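Local coordinates for Lmo2812 protein (Listeria monocytogenes EGD-e, PDB 5ZQA) that probably acts as a serine-type D-Ala-D-Ala carboxypeptidase, a penicillin-binding protein of the peptidase S11 family that works on cell-wall peptidoglycan, at residues Leu73-Asp77 with Asn78-Ser82; Ser110-Asp113 with Leu114-Ala117; Arg133-Gly136 with Ala137-Lys141; Asn144-Ala147 with Lys148-Met152; Ala171-Thr174 with Thr175-Phe179. All blocks are in the same frame, centred on the assembly; numbering follows the deposited sequence.

Overall arrangement
All five contacts are local and illustrate how the start, end and joining of helices are built within one domain. In chain order, contact 1 ends helix 65-77, which begins at the predicted catalytic Lys65; contact 2 opens helix 111-120; contact 3 turns helix 124-135 into helix 139-150; contact 4 ends the latter; contact 5 starts helix 175-188. Contact 1 touches contacts 2 and 3, its centre about 14 and 15 Å from theirs, within the helical part. Contacts 4 and 5 touch through Met152, their centres about 12 Å apart, leading toward the five-stranded sheet. Contacts 2 and 5 lie on opposite sides of the chain's centre; these caps and turns delimit helices around the probable catalytic region.

Contact 1 of 5, residues Leu73-Asp77 with Asn78-Ser82; sequences LEAVD and NNELS. With MG (magnesium ion), chain B.
Glu74 and Asn78, one helical turn apart, share a magnesium ion at two levels. Glu74 OE1 binds the metal directly at 2.1 Å, the chain bending at chi2 (-76°) to bring the carboxylate there, while OE2 accepts from His189 and from a metal-bound water. Asn78 meets the ion only through its water shell: OD1 accepts from one coordinated water and ND2 donates to another, which would fix the turn of the amide. The backbone joins the pair too, Asn78 N donating to Glu74 O at 2.9 Å. Next, Ala75 O takes Glu80 N at 2.8 Å, and the Ala75 methyl, CB, rests on Leu81 CB at 3.6 Å. Val76 O receives Asn79 N at 3.2 Å from above the carbonyl plane. With Asn79 at positive phi (67°), these last two bonds form a Schellman motif closing helix 65-77. Val76 also sends CG2 obliquely across Leu81 CD2 (3.9 Å), and one water donates to both Val76 O and Leu81 O. Beyond the turn, Ala75 packs on Leu134 of helix 124-135, whose Arg133 donates to Glu80 O, while Leu81 leans on Val111 of helix 111-120.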
loop_
_atom_site.group_PDB
_atom_site.type_symbol
_atom_site.label_atom_id
_atom_site.label_comp_id
_atom_site.label_asym_id
_atom_site.label_seq_id
_atom_site.Cartn_x
_atom_site.Cartn_y
_atom_site.Cartn_z
ATOM N N LEU A 73 1.899 12.944 -0.807
ATOM C CA LEU A 73 3.202 13.403 -0.328
ATOM C C LEU A 73 3.868 14.347 -1.342
ATOM O O LEU A 73 4.484 15.353 -0.950
ATOM C CB LEU A 73 4.092 12.203 -0.021
ATOM C CG LEU A 73 3.582 11.399 1.179
ATOM C CD1 LEU A 73 4.291 10.059 1.275
ATOM C CD2 LEU A 73 3.751 12.182 2.470
ATOM N N GLU A 74 3.723 14.050 -2.637
ATOM C CA GLU A 74 4.187 14.970 -3.686
ATOM C C GLU A 74 3.495 16.334 -3.570
ATOM O O GLU A 74 4.139 17.381 -3.627
ATOM C CB GLU A 74 3.931 14.389 -5.086
ATOM C CG GLU A 74 4.782 13.179 -5.435
ATOM C CD GLU A 74 6.207 13.565 -5.765
ATOM O OE1 GLU A 74 6.419 14.197 -6.826
ATOM O OE2 GLU A 74 7.113 13.270 -4.953
ATOM N N ALA A 75 2.183 16.312 -3.381
ATOM C CA ALA A 75 1.403 17.549 -3.300
ATOM C C ALA A 75 1.858 18.410 -2.134
ATOM O O ALA A 75 1.986 19.633 -2.267
ATOM C CB ALA A 75 -0.087 17.239 -3.180
ATOM N N VAL A 76 2.130 17.792 -0.995
ATOM C CA VAL A 76 2.585 18.586 0.136
ATOM C C VAL A 76 3.968 19.185 -0.156
ATOM O O VAL A 76 4.195 20.362 0.107
ATOM C CB VAL A 76 2.613 17.771 1.433
ATOM C CG1 VAL A 76 3.195 18.614 2.580
ATOM C CG2 VAL A 76 1.195 17.276 1.773
ATOM N N ASP A 77 4.880 18.401 -0.720
ATOM C CA ASP A 77 6.222 18.916 -0.993
ATOM C C ASP A 77 6.184 20.042 -2.016
ATOM O O ASP A 77 6.994 20.976 -1.960
ATOM C CB ASP A 77 7.143 17.803 -1.498
ATOM C CG ASP A 77 7.560 16.854 -0.400
ATOM O OD1 ASP A 77 7.087 17.023 0.744
ATOM O OD2 ASP A 77 8.348 15.928 -0.682
ATOM N N ASN A 78 5.234 19.938 -2.942
ATOM C CA ASN A 78 5.108 20.878 -4.051
ATOM C C ASN A 78 4.247 22.082 -3.719
ATOM O O ASN A 78 3.914 22.857 -4.615
ATOM C CB ASN A 78 4.529 20.171 -5.284
ATOM C CG ASN A 78 5.495 19.185 -5.899
ATOM O OD1 ASN A 78 6.684 19.192 -5.590
ATOM N ND2 ASN A 78 4.988 18.332 -6.787
ATOM N N ASN A 79 3.876 22.215 -2.445
ATOM C CA ASN A 79 3.139 23.374 -1.941
ATOM C C ASN A 79 1.720 23.434 -2.517
ATOM O O ASN A 79 1.161 24.517 -2.730
ATOM C CB ASN A 79 3.925 24.659 -2.250
ATOM C CG ASN A 79 3.576 25.810 -1.317
ATOM O OD1 ASN A 79 3.045 25.607 -0.229
ATOM N ND2 ASN A 79 3.886 27.032 -1.748
ATOM N N GLU A 80 1.127 22.264 -2.734
ATOM C CA GLU A 80 -0.184 22.154 -3.366
ATOM C C GLU A 80 -1.235 21.581 -2.418
ATOM O O GLU A 80 -2.396 21.432 -2.795
ATOM C CB GLU A 80 -0.106 21.268 -4.618
ATOM C CG GLU A 80 0.736 21.845 -5.743
ATOM C CD GLU A 80 1.148 20.811 -6.785
ATOM O OE1 GLU A 80 0.912 19.597 -6.577
ATOM O OE2 GLU A 80 1.724 21.220 -7.818
ATOM N N LEU A 81 -0.811 21.237 -1.205
ATOM C CA LEU A 81 -1.665 20.576 -0.221
ATOM C C LEU A 81 -1.074 20.813 1.158
ATOM O O LEU A 81 0.144 20.758 1.322
ATOM C CB LEU A 81 -1.770 19.074 -0.515
ATOM C CG LEU A 81 -2.669 18.208 0.375
ATOM C CD1 LEU A 81 -4.138 18.471 0.102
ATOM C CD2 LEU A 81 -2.348 16.727 0.183
ATOM N N SER A 82 -1.925 21.100 2.141
ATOM C CA SER A 82 -1.469 21.275 3.513
ATOM C C SER A 82 -1.997 20.167 4.410
ATOM O O SER A 82 -3.128 19.715 4.247
ATOM C CB SER A 82 -1.908 22.638 4.051
ATOM O OG SER A 82 -1.260 23.678 3.340
HETATM MG MG MG B . 8.137 15.386 -7.301
HETATM O O HOH W 1 9.233 14.033 -6.103
HETATM O O HOH W 2 2.461 22.324 1.417
HETATM O O HOH W 3 7.826 16.611 -5.574
HETATM O O HOH W 4 7.086 16.680 -8.334
HETATM O O HOH W 5 8.203 14.200 -9.004
#

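Contact 2 of 5, residues Ser110-Asp113 with Leu114-Ala117; sequences SVRD and LYSA
The guanidinium of Arg112 and the ring of Tyr115 run side by side with their planes 85° apart, almost perpendicular. Arg112 NH1 comes to 3.8 Å from Tyr115 CE1, and a water lies at the ring edge in its plane. That water accepts from Arg112 NH1 at 3.0 Å and is 2.7 Å from Ser116 OG, so it links the arginine to Ser116, one turn further on. Trp83 serves both groups, taking Arg112 in a cation-pi contact and Tyr115 edge-to-face. Bends at chi2 (61°) and chi3 (66°) bring the tip of the arginine round to Tyr115. Beneath these side chains is the first turn of helix 111-120, N-capped by Ser110, whose OG accepts from Asp113 N at 3.1 Å. The helix leads on to Ser122, predicted to be catalytic and probably the serine of the SxN motif of penicillin-binding proteins. Ser110 O in turn accepts from Leu114 N at 2.9 Å, and Leu114 CG sits 3.3 Å from the same oxygen. A second water donates to Asp113 OD1 and meets Ser116 OG, while the backbone nitrogens of Asp204 and Lys205 donate to the two carboxylate oxygens of Asp113.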
loop_
_atom_site.group_PDB
_atom_site.type_symbol
_atom_site.label_atom_id
_atom_site.label_comp_id
_atom_site.label_asym_id
_atom_site.label_seq_id
_atom_site.Cartn_x
_atom_site.Cartn_y
_atom_site.Cartn_z
ATOM N N SER A 110 -8.554 16.047 9.223
ATOM C CA SER A 110 -7.404 16.674 8.589
ATOM C C SER A 110 -6.795 15.743 7.549
ATOM O O SER A 110 -6.928 14.521 7.632
ATOM C CB SER A 110 -6.343 17.050 9.624
ATOM O OG SER A 110 -5.741 15.892 10.171
ATOM N N VAL A 111 -6.143 16.334 6.555
ATOM C CA VAL A 111 -5.403 15.570 5.557
ATOM C C VAL A 111 -4.401 14.626 6.218
ATOM O O VAL A 111 -4.264 13.468 5.805
ATOM C CB VAL A 111 -4.690 16.522 4.566
ATOM C CG1 VAL A 111 -3.643 15.790 3.750
ATOM C CG2 VAL A 111 -5.737 17.209 3.671
ATOM N N ARG A 112 -3.729 15.097 7.266
ATOM C CA ARG A 112 -2.835 14.243 8.040
ATOM C C ARG A 112 -3.549 12.987 8.536
ATOM O O ARG A 112 -3.073 11.863 8.342
ATOM C CB ARG A 112 -2.258 15.018 9.227
ATOM C CG ARG A 112 -1.579 14.166 10.292
ATOM C CD ARG A 112 -0.389 13.389 9.760
ATOM N NE ARG A 112 0.692 14.284 9.354
ATOM C CZ ARG A 112 1.792 13.897 8.721
ATOM N NH1 ARG A 112 1.975 12.614 8.403
ATOM N NH2 ARG A 112 2.703 14.806 8.393
ATOM N N ASP A 113 -4.712 13.178 9.155
ATOM C CA ASP A 113 -5.418 12.045 9.743
ATOM C C ASP A 113 -5.983 11.121 8.662
ATOM O O ASP A 113 -6.026 9.908 8.848
ATOM C CB ASP A 113 -6.542 12.517 10.660
ATOM C CG ASP A 113 -6.036 13.018 12.002
ATOM O OD1 ASP A 113 -4.838 12.841 12.318
ATOM O OD2 ASP A 113 -6.859 13.567 12.760
ATOM N N LEU A 114 -6.403 11.689 7.531
ATOM C CA LEU A 114 -6.904 10.879 6.422
ATOM C C LEU A 114 -5.789 10.019 5.836
ATOM O O LEU A 114 -5.985 8.835 5.559
ATOM C CB LEU A 114 -7.504 11.772 5.344
ATOM C CG LEU A 114 -8.774 12.514 5.766
ATOM C CD1 LEU A 114 -9.110 13.556 4.718
ATOM C CD2 LEU A 114 -9.928 11.540 5.936
ATOM N N TYR A 115 -4.626 10.633 5.647
ATOM C CA TYR A 115 -3.427 9.919 5.205
ATOM C C TYR A 115 -3.061 8.792 6.180
ATOM O O TYR A 115 -2.812 7.657 5.756
ATOM C CB TYR A 115 -2.297 10.942 5.035
ATOM C CG TYR A 115 -0.895 10.401 4.889
ATOM C CD1 TYR A 115 -0.070 10.278 5.997
ATOM C CD2 TYR A 115 -0.375 10.093 3.640
ATOM C CE1 TYR A 115 1.222 9.807 5.886
ATOM C CE2 TYR A 115 0.922 9.629 3.513
ATOM C CZ TYR A 115 1.715 9.490 4.641
ATOM O OH TYR A 115 3.009 9.030 4.532
ATOM N N SER A 116 -3.069 9.080 7.481
ATOM C CA SER A 116 -2.790 8.033 8.463
ATOM C C SER A 116 -3.814 6.905 8.388
ATOM O O SER A 116 -3.439 5.739 8.423
ATOM C CB SER A 116 -2.768 8.602 9.882
ATOM O OG SER A 116 -1.753 9.581 10.011
ATOM N N ALA A 117 -5.097 7.252 8.301
ATOM C CA ALA A 117 -6.157 6.239 8.258
ATOM C C ALA A 117 -6.044 5.362 7.013
ATOM O O ALA A 117 -6.190 4.139 7.082
ATOM C CB ALA A 117 -7.535 6.907 8.321
HETATM O O HOH W 6 0.886 10.068 9.550
HETATM O O HOH W 7 -2.642 11.156 12.040
#

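Contact 3 of 5, residues Arg133-Gly136 with Ala137-Lys141; sequences RLDG and ADFPK
Leu134 and Phe139 lie alongside one another and point the same way. CD1 of Leu134 comes within 3.7 Å of Phe139 CE1, at a slant to the ring, and Leu134 CB stands nearly as close to the same ring carbon. Asp135 meets the phenylalanine differently. Its side chain crosses that of Phe139 at about a right angle, yet the carboxylate is nearly coplanar with the ring, 27° between the planes. OD2 arrives at the ring edge, 3.6 Å from Phe139 CD1, where the slightly positive aromatic hydrogens would suit an acidic oxygen. In Phe139, CG is trans to the backbone nitrogen (chi1 -167°), a setting that swings the ring back under the preceding helix. Here a tight helix-to-helix junction leads helix 124-135 through a short 3-10 segment into helix 139-150. Gly136 has left helical angles, with positive phi (56°). Asp138 N donates to Asp135 O at 3.1 Å, from above the carbonyl plane, and a weak bond of 3.4 Å runs from Phe139 N to Gly136 O. Asp138 takes the N-cap position of the second helix without a capping bond from its side chain. Phe139 and Leu134 both press on helix 65-77, the ring on Thr68 and Leu71, the leucine on Val72.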
loop_
_atom_site.group_PDB
_atom_site.type_symbol
_atom_site.label_atom_id
_atom_site.label_comp_id
_atom_site.label_asym_id
_atom_site.label_seq_id
_atom_site.Cartn_x
_atom_site.Cartn_y
_atom_site.Cartn_z
ATOM N N ARG A 133 -9.820 15.599 -3.400
ATOM C CA ARG A 133 -9.203 16.889 -3.109
ATOM C C ARG A 133 -8.099 17.194 -4.118
ATOM O O ARG A 133 -7.957 18.322 -4.589
ATOM C CB ARG A 133 -8.653 16.903 -1.678
ATOM C CG ARG A 133 -7.618 17.995 -1.382
ATOM C CD ARG A 133 -8.168 19.426 -1.510
ATOM N NE ARG A 133 -7.095 20.365 -1.194
ATOM C CZ ARG A 133 -6.132 20.709 -2.041
ATOM N NH1 ARG A 133 -6.143 20.233 -3.281
ATOM N NH2 ARG A 133 -5.172 21.547 -1.653
ATOM N N LEU A 134 -7.323 16.179 -4.474
ATOM C CA LEU A 134 -6.203 16.407 -5.382
ATOM C C LEU A 134 -6.610 16.631 -6.834
ATOM O O LEU A 134 -6.057 17.509 -7.494
ATOM C CB LEU A 134 -5.214 15.246 -5.298
ATOM C CG LEU A 134 -4.399 15.220 -4.006
ATOM C CD1 LEU A 134 -3.578 13.954 -3.946
ATOM C CD2 LEU A 134 -3.515 16.457 -3.903
ATOM N N ASP A 135 -7.546 15.842 -7.354
ATOM C CA ASP A 135 -7.853 15.928 -8.786
ATOM C C ASP A 135 -9.299 15.643 -9.155
ATOM O O ASP A 135 -9.603 15.408 -10.330
ATOM C CB ASP A 135 -6.947 14.984 -9.578
ATOM C CG ASP A 135 -5.498 15.437 -9.584
ATOM O OD1 ASP A 135 -5.171 16.383 -10.339
ATOM O OD2 ASP A 135 -4.682 14.842 -8.843
ATOM N N GLY A 136 -10.192 15.694 -8.171
ATOM C CA GLY A 136 -11.599 15.410 -8.405
ATOM C C GLY A 136 -11.819 14.041 -9.023
ATOM O O GLY A 136 -11.154 13.058 -8.663
ATOM N N ALA A 137 -12.726 13.976 -9.993
ATOM C CA ALA A 137 -13.057 12.707 -10.629
ATOM C C ALA A 137 -11.944 12.205 -11.545
ATOM O O ALA A 137 -12.016 11.088 -12.054
ATOM C CB ALA A 137 -14.363 12.830 -11.411
ATOM N N ASP A 138 -10.911 13.015 -11.750
ATOM C CA ASP A 138 -9.819 12.623 -12.639
ATOM C C ASP A 138 -8.625 12.015 -11.909
ATOM O O ASP A 138 -7.571 11.815 -12.512
ATOM C CB ASP A 138 -9.334 13.821 -13.456
ATOM C CG ASP A 138 -10.360 14.296 -14.461
ATOM O OD1 ASP A 138 -11.331 13.550 -14.721
ATOM O OD2 ASP A 138 -10.183 15.412 -14.998
ATOM N N PHE A 139 -8.773 11.723 -10.621
ATOM C CA PHE A 139 -7.627 11.203 -9.873
ATOM C C PHE A 139 -7.058 9.877 -10.411
ATOM O O PHE A 139 -5.837 9.728 -10.457
ATOM C CB PHE A 139 -7.966 11.045 -8.393
ATOM C CG PHE A 139 -6.756 10.812 -7.529
ATOM C CD1 PHE A 139 -5.820 11.819 -7.331
ATOM C CD2 PHE A 139 -6.550 9.580 -6.929
ATOM C CE1 PHE A 139 -4.696 11.606 -6.539
ATOM C CE2 PHE A 139 -5.429 9.363 -6.127
ATOM C CZ PHE A 139 -4.505 10.371 -5.934
ATOM N N PRO A 140 -7.909 8.918 -10.832
ATOM C CA PRO A 140 -7.311 7.690 -11.385
ATOM C C PRO A 140 -6.394 7.955 -12.578
ATOM O O PRO A 140 -5.368 7.290 -12.724
ATOM C CB PRO A 140 -8.530 6.870 -11.805
ATOM C CG PRO A 140 -9.595 7.306 -10.844
ATOM C CD PRO A 140 -9.367 8.776 -10.655
ATOM N N LYS A 141 -6.745 8.927 -13.411
ATOM C CA LYS A 141 -5.880 9.292 -14.533
ATOM C C LYS A 141 -4.531 9.800 -14.027
ATOM O O LYS A 141 -3.485 9.481 -14.590
ATOM C CB LYS A 141 -6.561 10.344 -15.417
ATOM C CG LYS A 141 -5.741 10.802 -16.624
ATOM C CD LYS A 141 -6.649 11.101 -17.821
ATOM C CE LYS A 141 -7.847 11.948 -17.406
ATOM N NZ LYS A 141 -8.787 12.234 -18.529
#

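Contact 4 of 5, residues Asn144-Ala147 with Lys148-Met152; sequences NNQA and KKLGM
Met152 folds back over Ala147 to make the compact side of this helix end. Its SD lies 3.7 Å from Ala147 CB, and its own CB is 3.4 Å from Ala147 O, the oxygen that accepts from Met152 N at 2.9 Å. With the bond from Gly151 N to Lys148 O at 3.0 Å, and Gly151 at positive phi (103°), this is a Schellman motif, a common way for a helix to close. Gln146 and Leu150 also pack together, Gln146 CG lying 4.0 Å from both CG and CD1 of Leu150. In the glutamine CG is trans to the backbone N (chi1 -176°) and the chain bends at chi2, which carries the amide along the helix toward Leu150. The approach of Gln146 OE1 to Leu150 CG, 3.0 Å, is unusually short, so the exact amide position is doubtful. The solvent side is looser. Lys149 stretches away fully extended beyond CG, touching the helix mainly through CB, 3.4 Å from Asn145 O. Lys148 bends at chi3, yet its NZ stops 4.5 Å from Asn145 OD1; the contact of these two exposed lysines with the preceding turn is chiefly backbone bonding. Inward, Gln146 and Ala147 pack on Met67 of helix 65-77, with Phe70 and Leu71 also against the glutamine, while Leu150 and Met152 reach Lys184 and Leu181 of helix 175-188.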
loop_
_atom_site.group_PDB
_atom_site.type_symbol
_atom_site.label_atom_id
_atom_site.label_comp_id
_atom_site.label_asym_id
_atom_site.label_seq_id
_atom_site.Cartn_x
_atom_site.Cartn_y
_atom_site.Cartn_z
ATOM N N ASN A 144 -2.426 6.837 -12.865
ATOM C CA ASN A 144 -1.812 6.125 -13.983
ATOM C C ASN A 144 -0.739 6.971 -14.679
ATOM O O ASN A 144 0.274 6.437 -15.152
ATOM C CB ASN A 144 -2.903 5.683 -14.947
ATOM C CG ASN A 144 -3.732 4.569 -14.370
ATOM O OD1 ASN A 144 -3.182 3.603 -13.859
ATOM N ND2 ASN A 144 -5.053 4.708 -14.413
ATOM N N ASN A 145 -0.937 8.287 -14.707
ATOM C CA ASN A 145 0.106 9.171 -15.215
ATOM C C ASN A 145 1.377 9.057 -14.394
ATOM O O ASN A 145 2.476 9.019 -14.943
ATOM C CB ASN A 145 -0.373 10.621 -15.230
ATOM C CG ASN A 145 -1.250 10.927 -16.420
ATOM O OD1 ASN A 145 -1.348 10.131 -17.356
ATOM N ND2 ASN A 145 -1.876 12.096 -16.404
ATOM N N GLN A 146 1.231 8.992 -13.077
ATOM C CA GLN A 146 2.391 8.878 -12.203
ATOM C C GLN A 146 3.052 7.515 -12.360
ATOM O O GLN A 146 4.275 7.420 -12.311
ATOM C CB GLN A 146 2.004 9.115 -10.737
ATOM C CG GLN A 146 3.202 9.097 -9.789
ATOM C CD GLN A 146 4.216 10.198 -10.090
ATOM O OE1 GLN A 146 5.392 9.924 -10.333
ATOM N NE2 GLN A 146 3.767 11.445 -10.057
ATOM N N ALA A 147 2.243 6.475 -12.563
ATOM C CA ALA A 147 2.767 5.135 -12.788
ATOM C C ALA A 147 3.700 5.158 -13.991
ATOM O O ALA A 147 4.819 4.646 -13.932
ATOM C CB ALA A 147 1.629 4.127 -12.997
ATOM N N LYS A 148 3.241 5.775 -15.076
ATOM C CA LYS A 148 4.058 5.886 -16.284
ATOM C C LYS A 148 5.319 6.710 -16.023
ATOM O O LYS A 148 6.429 6.324 -16.409
ATOM C CB LYS A 148 3.246 6.513 -17.419
ATOM C CG LYS A 148 4.055 6.781 -18.668
ATOM C CD LYS A 148 3.216 7.475 -19.720
ATOM C CE LYS A 148 2.820 8.874 -19.284
ATOM N NZ LYS A 148 1.948 9.516 -20.312
ATOM N N LYS A 149 5.140 7.842 -15.352
ATOM C CA LYS A 149 6.233 8.777 -15.103
ATOM C C LYS A 149 7.325 8.116 -14.280
ATOM O O LYS A 149 8.512 8.385 -14.477
ATOM C CB LYS A 149 5.708 10.031 -14.395
ATOM C CG LYS A 149 6.740 11.119 -14.183
ATOM C CD LYS A 149 6.133 12.295 -13.430
ATOM C CE LYS A 149 7.178 13.354 -13.103
ATOM N NZ LYS A 149 6.623 14.424 -12.223
ATOM N N LEU A 150 6.915 7.235 -13.374
ATOM C CA LEU A 150 7.838 6.539 -12.487
ATOM C C LEU A 150 8.522 5.341 -13.122
ATOM O O LEU A 150 9.495 4.825 -12.577
ATOM C CB LEU A 150 7.110 6.072 -11.235
ATOM C CG LEU A 150 6.744 7.202 -10.287
ATOM C CD1 LEU A 150 6.216 6.617 -8.978
ATOM C CD2 LEU A 150 7.934 8.127 -10.062
ATOM N N GLY A 151 7.996 4.890 -14.255
ATOM C CA GLY A 151 8.594 3.785 -14.983
ATOM C C GLY A 151 7.893 2.445 -14.840
ATOM O O GLY A 151 8.453 1.414 -15.230
ATOM N N MET A 152 6.679 2.433 -14.288
ATOM C CA MET A 152 5.943 1.180 -14.157
ATOM C C MET A 152 5.490 0.690 -15.534
ATOM O O MET A 152 5.362 1.478 -16.473
ATOM C CB MET A 152 4.750 1.334 -13.215
ATOM C CG MET A 152 5.137 1.765 -11.810
ATOM S SD MET A 152 3.704 2.006 -10.730
ATOM C CE MET A 152 3.183 0.330 -10.415
#

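Contact 5 of 5, residues Ala171-Thr174 with Thr175-Phe179; sequences AVST and TKDLF
Thr174 caps the helix that follows it, its OG1 accepting from Asp177 N at 3.0 Å in a nearly straight bond. The torsion makes this possible: with chi1 at 64°, OG1 sits in the crowded position between the backbone N and the carbonyl carbon, facing the first turn. The carbonyl of the same residue takes Leu178 N at 2.9 Å, nearly along the C=O axis, so Thr174 satisfies two amides of the helix start. This is a classic N-cap, placed where the short strand 172-173, paired with 58-59, gives way to helix 175-188. Ser173 takes a different rotamer. OG lies trans to the backbone nitrogen (chi1 -168°) and comes alongside the base of the aspartate, 3.2 Å from Asp177 CB. In Asp177, CG is anti to the carbonyl carbon, which puts the carboxylate back beside the cap; there OD2 bonds with Ser153 and with Thr156, whose hydroxyl is also paired with Ser173 OG, tying the cap to the loop beyond helix 139-150. Leu178 brings CG to 3.3 Å from Thr174 O and lays CD2 4.0 Å from Ser173 CB, and it also touches Ile251 of the five-stranded sheet. Thr175 OG1 repeats the setting of Thr174 (chi1 69°) and reaches the hydroxyl of Tyr41.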
loop_
_atom_site.group_PDB
_atom_site.type_symbol
_atom_site.label_atom_id
_atom_site.label_comp_id
_atom_site.label_asym_id
_atom_site.label_seq_id
_atom_site.Cartn_x
_atom_site.Cartn_y
_atom_site.Cartn_z
ATOM N N ALA A 171 -8.234 -2.581 -10.002
ATOM C CA ALA A 171 -6.829 -2.195 -9.983
ATOM C C ALA A 171 -5.959 -3.442 -10.103
ATOM O O ALA A 171 -6.161 -4.403 -9.360
ATOM C CB ALA A 171 -6.507 -1.450 -8.708
ATOM N N VAL A 172 -5.005 -3.423 -11.025
ATOM C CA VAL A 172 -4.129 -4.576 -11.220
ATOM C C VAL A 172 -2.678 -4.149 -11.397
ATOM O O VAL A 172 -2.387 -3.017 -11.806
ATOM C CB VAL A 172 -4.539 -5.437 -12.451
ATOM C CG1 VAL A 172 -5.932 -6.058 -12.251
ATOM C CG2 VAL A 172 -4.474 -4.630 -13.736
ATOM N N SER A 173 -1.771 -5.078 -11.102
ATOM C CA SER A 173 -0.341 -4.830 -11.271
ATOM C C SER A 173 0.396 -6.174 -11.246
ATOM O O SER A 173 -0.233 -7.228 -11.333
ATOM C CB SER A 173 0.167 -3.881 -10.173
ATOM O OG SER A 173 1.470 -3.398 -10.454
ATOM N N THR A 174 1.721 -6.123 -11.142
ATOM C CA THR A 174 2.573 -7.312 -11.039
ATOM C C THR A 174 3.509 -7.134 -9.860
ATOM O O THR A 174 3.688 -6.002 -9.403
ATOM C CB THR A 174 3.427 -7.520 -12.290
ATOM O OG1 THR A 174 4.333 -6.416 -12.423
ATOM C CG2 THR A 174 2.553 -7.599 -13.545
ATOM N N THR A 175 4.145 -8.205 -9.380
ATOM C CA THR A 175 5.096 -8.003 -8.289
ATOM C C THR A 175 6.233 -7.091 -8.724
ATOM O O THR A 175 6.742 -6.310 -7.922
ATOM C CB THR A 175 5.724 -9.302 -7.737
ATOM O OG1 THR A 175 6.612 -9.875 -8.700
ATOM C CG2 THR A 175 4.658 -10.296 -7.327
ATOM N N LYS A 176 6.633 -7.185 -9.991
ATOM C CA LYS A 176 7.699 -6.333 -10.499
ATOM C C LYS A 176 7.304 -4.850 -10.438
ATOM O O LYS A 176 8.082 -4.012 -9.977
ATOM C CB LYS A 176 8.076 -6.741 -11.926
ATOM C CG LYS A 176 8.822 -8.062 -12.010
ATOM C CD LYS A 176 9.232 -8.348 -13.449
ATOM C CE LYS A 176 10.234 -9.491 -13.514
ATOM N NZ LYS A 176 11.480 -9.201 -12.734
ATOM N N ASP A 177 6.096 -4.521 -10.887
ATOM C CA ASP A 177 5.656 -3.127 -10.856
ATOM C C ASP A 177 5.420 -2.633 -9.423
ATOM O O ASP A 177 5.712 -1.475 -9.102
ATOM C CB ASP A 177 4.385 -2.962 -11.679
ATOM C CG ASP A 177 4.657 -2.760 -13.157
ATOM O OD1 ASP A 177 5.794 -2.412 -13.546
ATOM O OD2 ASP A 177 3.700 -2.925 -13.934
ATOM N N LEU A 178 4.904 -3.509 -8.560
ATOM C CA LEU A 178 4.679 -3.129 -7.170
ATOM C C LEU A 178 6.008 -2.869 -6.441
ATOM O O LEU A 178 6.086 -1.966 -5.602
ATOM C CB LEU A 178 3.847 -4.201 -6.453
ATOM C CG LEU A 178 2.392 -4.273 -6.917
ATOM C CD1 LEU A 178 1.749 -5.514 -6.348
ATOM C CD2 LEU A 178 1.616 -3.016 -6.516
ATOM N N PHE A 179 7.049 -3.632 -6.769
ATOM C CA PHE A 179 8.374 -3.339 -6.239
ATOM C C PHE A 179 8.832 -1.937 -6.641
ATOM O O PHE A 179 9.344 -1.192 -5.814
ATOM C CB PHE A 179 9.396 -4.379 -6.720
ATOM C CG PHE A 179 10.827 -3.955 -6.514
ATOM C CD1 PHE A 179 11.298 -3.654 -5.240
ATOM C CD2 PHE A 179 11.689 -3.849 -7.584
ATOM C CE1 PHE A 179 12.600 -3.251 -5.035
ATOM C CE2 PHE A 179 13.014 -3.448 -7.389
ATOM C CZ PHE A 179 13.464 -3.151 -6.110
#